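Local coordinates for protein putative hydrolase (PDB 4X00) that is a putative aryl esterase of the alpha/beta hydrolase fold that probably hydrolyses ester bonds with a serine nucleophile, at residues Leu175-His178 and Arg179-Ala183; Glu267-Asn270 and Arg271-Asp275; Ser274-Val277 and Arg278-Leu281. All coordinates share one frame; numbering follows the deposited sequence.

Interaction 1 (Leu175-His178 and Arg179-Ala183); sequences LCFH and RQPDA. With EDO (1,2-ethanediol), chain K.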
ATOM      1  N   LEU A 175     -13.093  -8.284  -4.767  1.00  9.49           N
ATOM      2  CA  LEU A 175     -13.458  -7.479  -3.602  1.00  9.94           C
ATOM      3  C   LEU A 175     -12.635  -6.197  -3.516  1.00  9.80           C
ATOM      4  O   LEU A 175     -12.940  -5.334  -2.695  1.00 10.37           O
ATOM      5  CB  LEU A 175     -13.281  -8.299  -2.321  1.00 10.55           C
ATOM      6  CG  LEU A 175     -14.377  -9.366  -2.172  1.00 11.22           C
ATOM      7  CD1 LEU A 175     -13.943 -10.325  -1.046  1.00 12.85           C
ATOM      8  CD2 LEU A 175     -15.757  -8.764  -1.883  1.00 11.80           C
ATOM      9  N   CYS A 176     -11.595  -6.057  -4.330  1.00  8.91           N
ATOM     10  CA  CYS A 176     -10.774  -4.855  -4.267  1.00  9.04           C
ATOM     11  C   CYS A 176     -11.441  -3.664  -4.971  1.00  8.88           C
ATOM     12  O   CYS A 176     -10.899  -2.559  -4.922  1.00 10.03           O
ATOM     13  CB  CYS A 176      -9.395  -5.117  -4.889  1.00  9.98           C
ATOM     14  SG  CYS A 176      -8.275  -6.096  -3.849  1.00 10.51           S
ATOM     15  N   PHE A 177     -12.581  -3.888  -5.639  1.00  9.38           N
ATOM     16  CA  PHE A 177     -13.193  -2.829  -6.447  1.00  9.86           C
ATOM     17  C   PHE A 177     -14.669  -2.718  -6.189  1.00 11.19           C
ATOM     18  O   PHE A 177     -15.343  -3.739  -5.981  1.00 11.97           O
ATOM     19  CB  PHE A 177     -13.019  -3.095  -7.943  1.00 10.84           C
ATOM     20  CG  PHE A 177     -11.584  -3.264  -8.355  1.00  9.84           C
ATOM     21  CD1 PHE A 177     -10.802  -2.160  -8.654  1.00 11.71           C
ATOM     22  CD2 PHE A 177     -10.995  -4.533  -8.426  1.00 10.78           C
ATOM     23  CE1 PHE A 177      -9.479  -2.307  -9.005  1.00 12.68           C
ATOM     24  CE2 PHE A 177      -9.684  -4.671  -8.790  1.00 11.59           C
ATOM     25  CZ  PHE A 177      -8.918  -3.579  -9.079  1.00 12.29           C
ATOM     26  N   HIS A 178     -15.188  -1.491  -6.233  1.00 10.81           N
ATOM     27  CA  HIS A 178     -16.625  -1.298  -6.464  1.00 13.39           C
ATOM     28  C   HIS A 178     -16.869  -1.124  -7.956  1.00 14.52           C
ATOM     29  O   HIS A 178     -17.697  -1.834  -8.525  1.00 16.60           O
ATOM     30  CB  HIS A 178     -17.152  -0.091  -5.687  1.00 16.92           C
ATOM     31  CG  HIS A 178     -18.613   0.135  -5.879  1.00 22.97           C
ATOM     32  ND1 HIS A 178     -19.564  -0.769  -5.466  1.00 28.76           N
ATOM     33  CD2 HIS A 178     -19.285   1.168  -6.436  1.00 23.74           C
ATOM     34  CE1 HIS A 178     -20.766  -0.302  -5.759  1.00 27.82           C
ATOM     35  NE2 HIS A 178     -20.624   0.872  -6.348  1.00 25.31           N
ATOM     36  N   ARG A 179     -16.168  -0.164  -8.571  1.00 15.30           N
ATOM     37  CA  ARG A 179     -16.171   0.034 -10.027  1.00 17.49           C
ATOM     38  C   ARG A 179     -15.199  -1.013 -10.597  1.00 16.55           C
ATOM     39  O   ARG A 179     -13.995  -0.831 -10.506  1.00 14.92           O
ATOM     40  CB  ARG A 179     -15.723   1.467 -10.410  1.00 19.77           C
ATOM     41  CG  ARG A 179     -16.540   2.660  -9.872  1.00 23.42           C
ATOM     42  CD  ARG A 179     -16.005   3.976 -10.485  1.00 27.23           C
ATOM     43  NE  ARG A 179     -16.808   5.151 -10.170  1.00 30.58           N
ATOM     44  CZ  ARG A 179     -16.572   6.372 -10.662  1.00 32.81           C
ATOM     45  NH1 ARG A 179     -15.543   6.589 -11.482  1.00 34.93           N
ATOM     46  NH2 ARG A 179     -17.361   7.372 -10.330  1.00 31.05           N
ATOM     47  N   GLN A 180     -15.695  -2.135 -11.117  1.00 16.07           N
ATOM     48  CA  GLN A 180     -14.774  -3.156 -11.617  1.00 15.49           C
ATOM     49  C   GLN A 180     -13.972  -2.644 -12.796  1.00 14.54           C
ATOM     50  O   GLN A 180     -14.495  -1.908 -13.632  1.00 15.54           O
ATOM     51  CB  GLN A 180     -15.516  -4.428 -12.033  1.00 16.41           C
ATOM     52  CG  GLN A 180     -16.164  -5.170 -10.860  1.00 17.93           C
ATOM     53  CD  GLN A 180     -15.154  -5.680  -9.813  1.00 17.49           C
ATOM     54  OE1 GLN A 180     -14.065  -6.148 -10.145  1.00 18.77           O
ATOM     55  NE2 GLN A 180     -15.558  -5.657  -8.557  1.00 16.99           N
ATOM     56  N   PRO A 181     -12.697  -3.040 -12.865  1.00 13.45           N
ATOM     57  CA  PRO A 181     -11.858  -2.652 -14.007  1.00 13.96           C
ATOM     58  C   PRO A 181     -12.293  -3.370 -15.275  1.00 14.13           C
ATOM     59  O   PRO A 181     -13.077  -4.321 -15.217  1.00 14.46           O
ATOM     60  CB  PRO A 181     -10.450  -3.078 -13.588  1.00 15.83           C
ATOM     61  CG  PRO A 181     -10.660  -4.139 -12.592  1.00 15.25           C
ATOM     62  CD  PRO A 181     -11.978  -3.905 -11.908  1.00 14.89           C
ATOM     63  N   ASP A 182     -11.808  -2.931 -16.422  1.00 14.48           N
ATOM     64  CA  ASP A 182     -12.139  -3.678 -17.632  1.00 16.03           C
ATOM     65  C   ASP A 182     -11.516  -5.079 -17.530  1.00 14.12           C
ATOM     66  O   ASP A 182     -10.615  -5.330 -16.705  1.00 14.45           O
ATOM     67  CB  ASP A 182     -11.646  -2.967 -18.882  1.00 20.50           C
ATOM     68  CG  ASP A 182     -10.152  -2.769 -18.871  1.00 26.64           C
ATOM     69  OD1 ASP A 182      -9.425  -3.698 -19.247  1.00 24.71           O
ATOM     70  OD2 ASP A 182      -9.684  -1.691 -18.461  1.00 33.94           O
ATOM     71  N   ALA A 183     -12.000  -5.986 -18.364  1.00 14.15           N
ATOM     72  CA  ALA A 183     -11.635  -7.390 -18.260  1.00 14.09           C
ATOM     73  C   ALA A 183     -10.147  -7.598 -18.448  1.00 13.88           C
ATOM     74  O   ALA A 183      -9.557  -8.455 -17.811  1.00 13.43           O
ATOM     75  CB  ALA A 183     -12.407  -8.237 -19.279  1.00 15.06           C
TER
HETATM   76  C1  EDO K 307      -9.957   0.683 -12.778  1.00 20.32           C
HETATM   77  O1  EDO K 307      -9.152  -0.179 -13.553  1.00 21.25           O
HETATM   78  C2  EDO K 307     -11.031   0.036 -11.919  1.00 20.52           C
HETATM   79  O2  EDO K 307     -12.278   0.701 -12.143  1.00 20.35           O

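Interaction 2 (Glu267-Asn270 and Arg271-Asp275); sequences ERFN and RDLSD. With EDO (1,2-ethanediol), chain H; EDO (1,2-ethanediol), chain J.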
ATOM      1  N   GLU A 267      -8.602  10.163 -11.965  1.00  9.66           N
ATOM      2  CA  GLU A 267      -8.416  11.599 -12.154  1.00 10.20           C
ATOM      3  C   GLU A 267      -8.568  12.347 -10.827  1.00  9.28           C
ATOM      4  O   GLU A 267      -7.760  13.209 -10.465  1.00  9.76           O
ATOM      5  CB  GLU A 267      -9.431  12.124 -13.161  1.00 11.70           C
ATOM      6  CG  GLU A 267      -9.315  11.494 -14.539  1.00 13.83           C
ATOM      7  CD  GLU A 267     -10.085  10.159 -14.694  1.00 15.77           C
ATOM      8  OE1 GLU A 267     -10.818   9.751 -13.777  1.00 15.70           O
ATOM      9  OE2 GLU A 267     -10.035   9.567 -15.789  1.00 18.85           O
ATOM     10  N   ARG A 268      -9.599  11.988 -10.072  1.00  9.21           N
ATOM     11  CA  ARG A 268      -9.799  12.561  -8.749  1.00  8.81           C
ATOM     12  C   ARG A 268      -8.645  12.214  -7.808  1.00  8.91           C
ATOM     13  O   ARG A 268      -8.105  13.089  -7.112  1.00  9.20           O
ATOM     14  CB  ARG A 268     -11.131  12.074  -8.177  1.00  9.91           C
ATOM     15  CG  ARG A 268     -11.459  12.556  -6.795  1.00 10.33           C
ATOM     16  CD  ARG A 268     -12.755  11.922  -6.332  1.00 10.65           C
ATOM     17  NE  ARG A 268     -13.166  12.377  -5.014  1.00 10.83           N
ATOM     18  CZ  ARG A 268     -14.234  11.899  -4.390  1.00 11.07           C
ATOM     19  NH1 ARG A 268     -15.009  10.963  -4.996  1.00 11.08           N
ATOM     20  NH2 ARG A 268     -14.568  12.378  -3.191  1.00 12.26           N
ATOM     21  N   PHE A 269      -8.221  10.952  -7.832  1.00  8.49           N
ATOM     22  CA  PHE A 269      -7.134  10.538  -6.956  1.00  8.61           C
ATOM     23  C   PHE A 269      -5.861  11.311  -7.255  1.00  8.53           C
ATOM     24  O   PHE A 269      -5.183  11.771  -6.336  1.00  8.64           O
ATOM     25  CB  PHE A 269      -6.897   9.033  -7.092  1.00  8.42           C
ATOM     26  CG  PHE A 269      -5.810   8.531  -6.177  1.00  8.75           C
ATOM     27  CD1 PHE A 269      -6.103   8.187  -4.870  1.00  9.20           C
ATOM     28  CD2 PHE A 269      -4.494   8.494  -6.609  1.00  8.09           C
ATOM     29  CE1 PHE A 269      -5.102   7.771  -4.004  1.00  9.79           C
ATOM     30  CE2 PHE A 269      -3.485   8.070  -5.740  1.00  8.62           C
ATOM     31  CZ  PHE A 269      -3.795   7.753  -4.444  1.00  8.86           C
ATOM     32  N   ASN A 270      -5.529  11.443  -8.536  1.00  8.50           N
ATOM     33  CA  ASN A 270      -4.278  12.100  -8.897  1.00  9.00           C
ATOM     34  C   ASN A 270      -4.319  13.578  -8.557  1.00  9.20           C
ATOM     35  O   ASN A 270      -3.285  14.170  -8.219  1.00 10.47           O
ATOM     36  CB  ASN A 270      -3.982  11.910 -10.379  1.00  9.77           C
ATOM     37  CG  ASN A 270      -3.667  10.472 -10.716  1.00  9.39           C
ATOM     38  OD1 ASN A 270      -3.502   9.639  -9.813  1.00  9.59           O
ATOM     39  ND2 ASN A 270      -3.536  10.180 -12.004  1.00 10.94           N
ATOM     40  N   ARG A 271      -5.498  14.189  -8.689  1.00  9.81           N
ATOM     41  CA  ARG A 271      -5.699  15.565  -8.240  1.00  9.43           C
ATOM     42  C   ARG A 271      -5.471  15.680  -6.724  1.00  9.54           C
ATOM     43  O   ARG A 271      -4.701  16.528  -6.257  1.00  9.96           O
ATOM     44  CB  ARG A 271      -7.125  16.012  -8.607  1.00  9.64           C
ATOM     45  CG  ARG A 271      -7.366  17.492  -8.304  1.00 10.31           C
ATOM     46  CD  ARG A 271      -8.879  17.797  -8.233  1.00 10.45           C
ATOM     47  NE  ARG A 271      -9.446  17.249  -7.008  1.00 10.42           N
ATOM     48  CZ  ARG A 271     -10.642  16.654  -6.900  1.00  9.86           C
ATOM     49  NH1 ARG A 271     -11.456  16.559  -7.950  1.00 10.49           N
ATOM     50  NH2 ARG A 271     -11.030  16.147  -5.736  1.00 10.76           N
ATOM     51  N   ASP A 272      -6.129  14.810  -5.947  1.00  9.11           N
ATOM     52  CA  ASP A 272      -5.944  14.839  -4.498  1.00 10.04           C
ATOM     53  C   ASP A 272      -4.493  14.589  -4.102  1.00 10.13           C
ATOM     54  O   ASP A 272      -3.980  15.230  -3.176  1.00 10.22           O
ATOM     55  CB  ASP A 272      -6.854  13.797  -3.844  1.00 10.14           C
ATOM     56  CG  ASP A 272      -8.309  14.217  -3.782  1.00 11.12           C
ATOM     57  OD1 ASP A 272      -8.641  15.428  -3.938  1.00 11.92           O
ATOM     58  OD2 ASP A 272      -9.138  13.324  -3.539  1.00 11.66           O
ATOM     59  N   LEU A 273      -3.828  13.663  -4.784  1.00  8.93           N
ATOM     60  CA  LEU A 273      -2.444  13.337  -4.441  1.00  9.07           C
ATOM     61  C   LEU A 273      -1.532  14.513  -4.740  1.00  9.73           C
ATOM     62  O   LEU A 273      -0.726  14.929  -3.881  1.00  9.64           O
ATOM     63  CB  LEU A 273      -1.987  12.088  -5.202  1.00 10.49           C
ATOM     64  CG  LEU A 273      -0.505  11.749  -5.010  1.00 11.38           C
ATOM     65  CD1 LEU A 273      -0.157  11.536  -3.503  1.00 12.29           C
ATOM     66  CD2 LEU A 273      -0.140  10.506  -5.825  1.00 11.51           C
ATOM     67  N   SER A 274      -1.667  15.101  -5.927  1.00 10.60           N
ATOM     68  CA  SER A 274      -0.779  16.222  -6.254  1.00 10.98           C
ATOM     69  C   SER A 274      -1.023  17.398  -5.298  1.00 10.94           C
ATOM     70  O   SER A 274      -0.070  18.021  -4.823  1.00 11.19           O
ATOM     71  CB  SER A 274      -0.967  16.650  -7.714  1.00 12.74           C
ATOM     72  OG  SER A 274      -0.071  17.708  -8.032  1.00 14.07           O
ATOM     73  N   ASP A 275      -2.296  17.654  -4.983  1.00 10.87           N
ATOM     74  CA  ASP A 275      -2.621  18.731  -4.050  1.00 11.56           C
ATOM     75  C   ASP A 275      -2.025  18.456  -2.671  1.00 11.38           C
ATOM     76  O   ASP A 275      -1.515  19.362  -2.031  1.00 11.77           O
ATOM     77  CB  ASP A 275      -4.140  18.919  -3.942  1.00 13.97           C
ATOM     78  CG  ASP A 275      -4.745  19.503  -5.205  1.00 18.20           C
ATOM     79  OD1 ASP A 275      -3.976  19.920  -6.099  1.00 20.40           O
ATOM     80  OD2 ASP A 275      -5.986  19.552  -5.294  1.00 18.91           O
TER
HETATM   81  C1  EDO H 304     -13.206  14.698  -1.687  1.00 30.91           C
HETATM   82  O1  EDO H 304     -14.061  15.277  -2.699  1.00 24.06           O
HETATM   83  C2  EDO H 304     -11.753  14.582  -2.139  1.00 27.90           C
HETATM   84  O2  EDO H 304     -11.646  14.127  -3.491  1.00 13.68           O
HETATM   85  C1  EDO J 306      -2.883  23.184  -5.141  1.00 34.96           C
HETATM   86  O1  EDO J 306      -2.874  22.324  -6.284  1.00 43.07           O
HETATM   87  C2  EDO J 306      -4.294  23.317  -4.572  1.00 40.95           C
HETATM   88  O2  EDO J 306      -5.110  24.134  -5.427  1.00 35.04           O

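Interaction 3 (Ser274-Val277 and Arg278-Leu281); sequences SDFV and RMAL. With EDO (1,2-ethanediol), chain J.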
ATOM      1  N   SER A 274      -1.667  15.101  -5.927  1.00 10.60           N
ATOM      2  CA  SER A 274      -0.779  16.222  -6.254  1.00 10.98           C
ATOM      3  C   SER A 274      -1.023  17.398  -5.298  1.00 10.94           C
ATOM      4  O   SER A 274      -0.070  18.021  -4.823  1.00 11.19           O
ATOM      5  CB  SER A 274      -0.967  16.650  -7.714  1.00 12.74           C
ATOM      6  OG  SER A 274      -0.071  17.708  -8.032  1.00 14.07           O
ATOM      7  N   ASP A 275      -2.296  17.654  -4.983  1.00 10.87           N
ATOM      8  CA  ASP A 275      -2.621  18.731  -4.050  1.00 11.56           C
ATOM      9  C   ASP A 275      -2.025  18.456  -2.671  1.00 11.38           C
ATOM     10  O   ASP A 275      -1.515  19.362  -2.031  1.00 11.77           O
ATOM     11  CB  ASP A 275      -4.140  18.919  -3.942  1.00 13.97           C
ATOM     12  CG  ASP A 275      -4.745  19.503  -5.205  1.00 18.20           C
ATOM     13  OD1 ASP A 275      -3.976  19.920  -6.099  1.00 20.40           O
ATOM     14  OD2 ASP A 275      -5.986  19.552  -5.294  1.00 18.91           O
ATOM     15  N   PHE A 276      -2.075  17.203  -2.213  1.00 10.59           N
ATOM     16  CA  PHE A 276      -1.530  16.868  -0.922  1.00  9.96           C
ATOM     17  C   PHE A 276      -0.008  17.088  -0.906  1.00 10.32           C
ATOM     18  O   PHE A 276       0.553  17.674   0.049  1.00 10.26           O
ATOM     19  CB  PHE A 276      -1.838  15.409  -0.577  1.00  9.82           C
ATOM     20  CG  PHE A 276      -1.179  14.959   0.697  1.00  9.43           C
ATOM     21  CD1 PHE A 276      -1.765  15.261   1.918  1.00  9.47           C
ATOM     22  CD2 PHE A 276       0.040  14.285   0.699  1.00  9.44           C
ATOM     23  CE1 PHE A 276      -1.187  14.901   3.125  1.00 10.20           C
ATOM     24  CE2 PHE A 276       0.644  13.894   1.914  1.00 10.77           C
ATOM     25  CZ  PHE A 276       0.026  14.199   3.125  1.00 10.90           C
ATOM     26  N   VAL A 277       0.672  16.641  -1.960  1.00 10.71           N
ATOM     27  CA  VAL A 277       2.114  16.790  -2.005  1.00 10.58           C
ATOM     28  C   VAL A 277       2.488  18.264  -2.023  1.00 10.39           C
ATOM     29  O   VAL A 277       3.369  18.695  -1.281  1.00 11.58           O
ATOM     30  CB  VAL A 277       2.724  16.042  -3.236  1.00 10.88           C
ATOM     31  CG1 VAL A 277       4.216  16.350  -3.360  1.00 11.72           C
ATOM     32  CG2 VAL A 277       2.450  14.518  -3.113  1.00 11.96           C
ATOM     33  N   ARG A 278       1.807  19.049  -2.848  1.00 10.33           N
ATOM     34  CA  ARG A 278       2.059  20.498  -2.900  1.00 11.37           C
ATOM     35  C   ARG A 278       1.899  21.148  -1.529  1.00 11.60           C
ATOM     36  O   ARG A 278       2.703  21.999  -1.124  1.00 12.29           O
ATOM     37  CB  ARG A 278       1.117  21.138  -3.909  1.00 12.67           C
ATOM     38  CG  ARG A 278       1.512  20.778  -5.345  1.00 14.47           C
ATOM     39  CD  ARG A 278       0.409  21.055  -6.304  1.00 15.35           C
ATOM     40  NE  ARG A 278       0.910  21.112  -7.666  1.00 15.71           N
ATOM     41  CZ  ARG A 278       0.201  21.553  -8.700  1.00 17.64           C
ATOM     42  NH1 ARG A 278      -1.047  21.973  -8.521  1.00 20.53           N
ATOM     43  NH2 ARG A 278       0.751  21.593  -9.900  1.00 17.68           N
ATOM     44  N   MET A 279       0.841  20.774  -0.828  1.00 11.70           N
ATOM     45  CA  MET A 279       0.588  21.301   0.507  1.00 11.96           C
ATOM     46  C   MET A 279       1.700  20.868   1.489  1.00 11.08           C
ATOM     47  O   MET A 279       2.229  21.682   2.269  1.00 11.64           O
ATOM     48  CB  MET A 279      -0.795  20.831   0.977  1.00 13.77           C
ATOM     49  CG  MET A 279      -1.165  21.198   2.400  1.00 15.41           C
ATOM     50  SD  MET A 279      -0.503  20.082   3.676  1.00 17.81           S
ATOM     51  CE  MET A 279      -1.238  18.526   3.169  1.00 17.44           C
ATOM     52  N   ALA A 280       2.075  19.597   1.440  1.00 10.88           N
ATOM     53  CA  ALA A 280       3.031  19.067   2.406  1.00 11.21           C
ATOM     54  C   ALA A 280       4.388  19.725   2.237  1.00 11.78           C
ATOM     55  O   ALA A 280       5.122  19.927   3.206  1.00 13.08           O
ATOM     56  CB  ALA A 280       3.143  17.570   2.243  1.00 12.01           C
ATOM     57  N   LEU A 281       4.696  20.096   1.002  1.00 11.27           N
ATOM     58  CA  LEU A 281       6.000  20.689   0.697  1.00 11.77           C
ATOM     59  C   LEU A 281       6.054  22.215   0.881  1.00 13.61           C
ATOM     60  O   LEU A 281       7.104  22.830   0.700  1.00 14.94           O
ATOM     61  CB  LEU A 281       6.409  20.304  -0.733  1.00 12.37           C
ATOM     62  CG  LEU A 281       6.589  18.781  -0.909  1.00 13.08           C
ATOM     63  CD1 LEU A 281       6.913  18.474  -2.363  1.00 13.98           C
ATOM     64  CD2 LEU A 281       7.688  18.240   0.006  1.00 14.64           C
TER
HETATM   65  C1  EDO J 306      -2.883  23.184  -5.141  1.00 34.96           C
HETATM   66  O1  EDO J 306      -2.874  22.324  -6.284  1.00 43.07           O
HETATM   67  C2  EDO J 306      -4.294  23.317  -4.572  1.00 40.95           C
HETATM   68  O2  EDO J 306      -5.110  24.134  -5.427  1.00 35.04           O

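Interaction 1 (Leu175-His178 and Arg179-Ala183)
Phe177 meets Pro181 because its CG lies anti to the carbonyl carbon and beside the backbone N (chi1 -56°). This torsion lays the ring under the proline that follows four residues later. Pro181 CD sits over the centre of one ring face, 3.7 Å from the centroid of the Phe177 ring and 13° off its normal. The contact is a CH-pi interaction, and the proline ring crosses the phenylalanine at about a right angle. Gln180 also touches Phe177. Its chain is bent at chi2, which folds the amide back over the start of the loop. Gln180 NE2 comes to 3.7 Å from Phe177 CB, and the amide plane stands 75° from that of the ring. The same NE2 donates a hydrogen bond to the backbone O of Arg174, so the amide is tied to the end of helix 162-174. A bound 1,2-ethanediol, probably from the crystallisation liquor, donates a hydrogen bond from O2 to Arg179 O at 2.8 Å. Asp182 is the N-cap of helix 183-194, with OD1 bonded to Thr185 N. No clear hydrogen bond joins 175-178 to 179-183. Packing between them is thus mainly apolar, Phe177 against Pro181, while the backbone N atoms of His178 and Arg179 bond to the carboxylate of Glu264 and the Gln180 amide to Arg174.

Interaction 2 (Glu267-Asn270 and Arg271-Asp275)
Arg268 and Arg271 reach out from one side of helix 266-280, their guanidinium planes 41° apart. Arg268 CG lies anti to the backbone N (chi1 178°), and the extended chain carries NE to O2 of a 1,2-ethanediol. The Arg271 chain bends at chi3 (73°), which brings NH2 to 3.8 Å from Arg268 CG. Arg271 NH2 also forms a salt bridge with Asp272 OD1 at 3.1 Å, meeting the oxygen from above the carboxylate plane. The other oxygen, Asp272 OD2, stays 4.4 Å from Arg268 NE, too far for a salt bridge. The ethanediol, probably from the crystallisation liquor, bridges the two. Arg268 NE donates to its O2 at 2.8 Å in a nearly straight bond, and O2 donates to Asp272 OD2 at 2.6 Å. Asp272 probably offsets part of the like charge of the two arginines. Beneath the side chains run regular i to i+4 helical bonds, such as Asp272 N to Arg268 O at 2.9 Å. Phe269 CE2 lies 4.1 Å from Leu273 CD2, and the two side chains approach at a slant. Asn270 is buried, its amide bonded to Gln53, Lys52 and Asp56. Arg268 has a salt bridge from NH1 to Glu265 and a cation-pi contact with Tyr254, at the end of strand 250-254, which also bonds to Asp272 OD2. Phe269 packs on Val136 and Leu225, and Leu273 on Val134, which seats this helix against strands 132-136 and 222-227.

Interaction 3 (Ser274-Val277 and Arg278-Leu281)
Ser274 meets Arg278 one helical turn on. Its OG lies over one face of the Arg278 guanidinium, offset toward the rim, and comes to 3.6 Å from Arg278 NE. The hydrogen bond of this hydroxyl is with Tyr62 OH. The arginine chain is extended from CG to NE and passes close to Ser274 O, which accepts a hydrogen bond from the backbone N of Arg278 at 2.9 Å. Asp275 follows, and OD1 stays 4.3 Å from Arg278 NH1, beyond salt-bridge range. A 1,2-ethanediol, probably from the crystallisation liquor, joins the two. Its O1 donates to Asp275 OD1 and accepts a hydrogen bond from Arg278 NH1 at 2.9 Å, lying in the plane of the guanidinium at its edge. This is the last stretch of helix 266-280, the C-terminal helix of an alpha/beta hydrolase fold, which packs against the central sheet. Phe276 and Val277 are buried here, and both touch Val107 of strand 107-111. The methyl of Met279 touches the Phe276 ring obliquely, with CE 3.5 Å from Phe276 CD1. The methionine chain bends at both chi2 (-82°) and chi3 (-59°), which curls CE back to the ring. Ala280 CB is a looser neighbour of the same ring, 4.5 Å from Phe276 CE2. Ala280 N also bonds to Phe276 O at 2.8 Å. The Val277 side chain lies alongside that of Leu281, both pointing the same way, with Val277 CG1 3.6 Å from Leu281 CD1. Leu281 N closes the series with a backbone bond to Val277 O, while its side chain reaches Ser35 and Ala131.

In the fold
Interactions 2 and 3 follow one another along helix 266-280 and share Ser274 and Asp275. Their centres are 10 Å apart. Both are partly buried: Phe269, Leu273, Phe276 and Val277 pack on the protein, while one ethanediol bridges Arg268 and Asp272 and another bridges Asp275 and Arg278. Interaction 2 has the richer charge network; interaction 3 adds methionine and leucine packing near the helix end. Interaction 1 is a surface contact in the loop joining helices 162-174 and 183-194, with its centre 20 Å from that of interaction 2. It lacks their i to i+4 backbone bonds. Its buried Phe177 lies near, without touching, the probable catalytic triad of Ser112, Asp230 and His259.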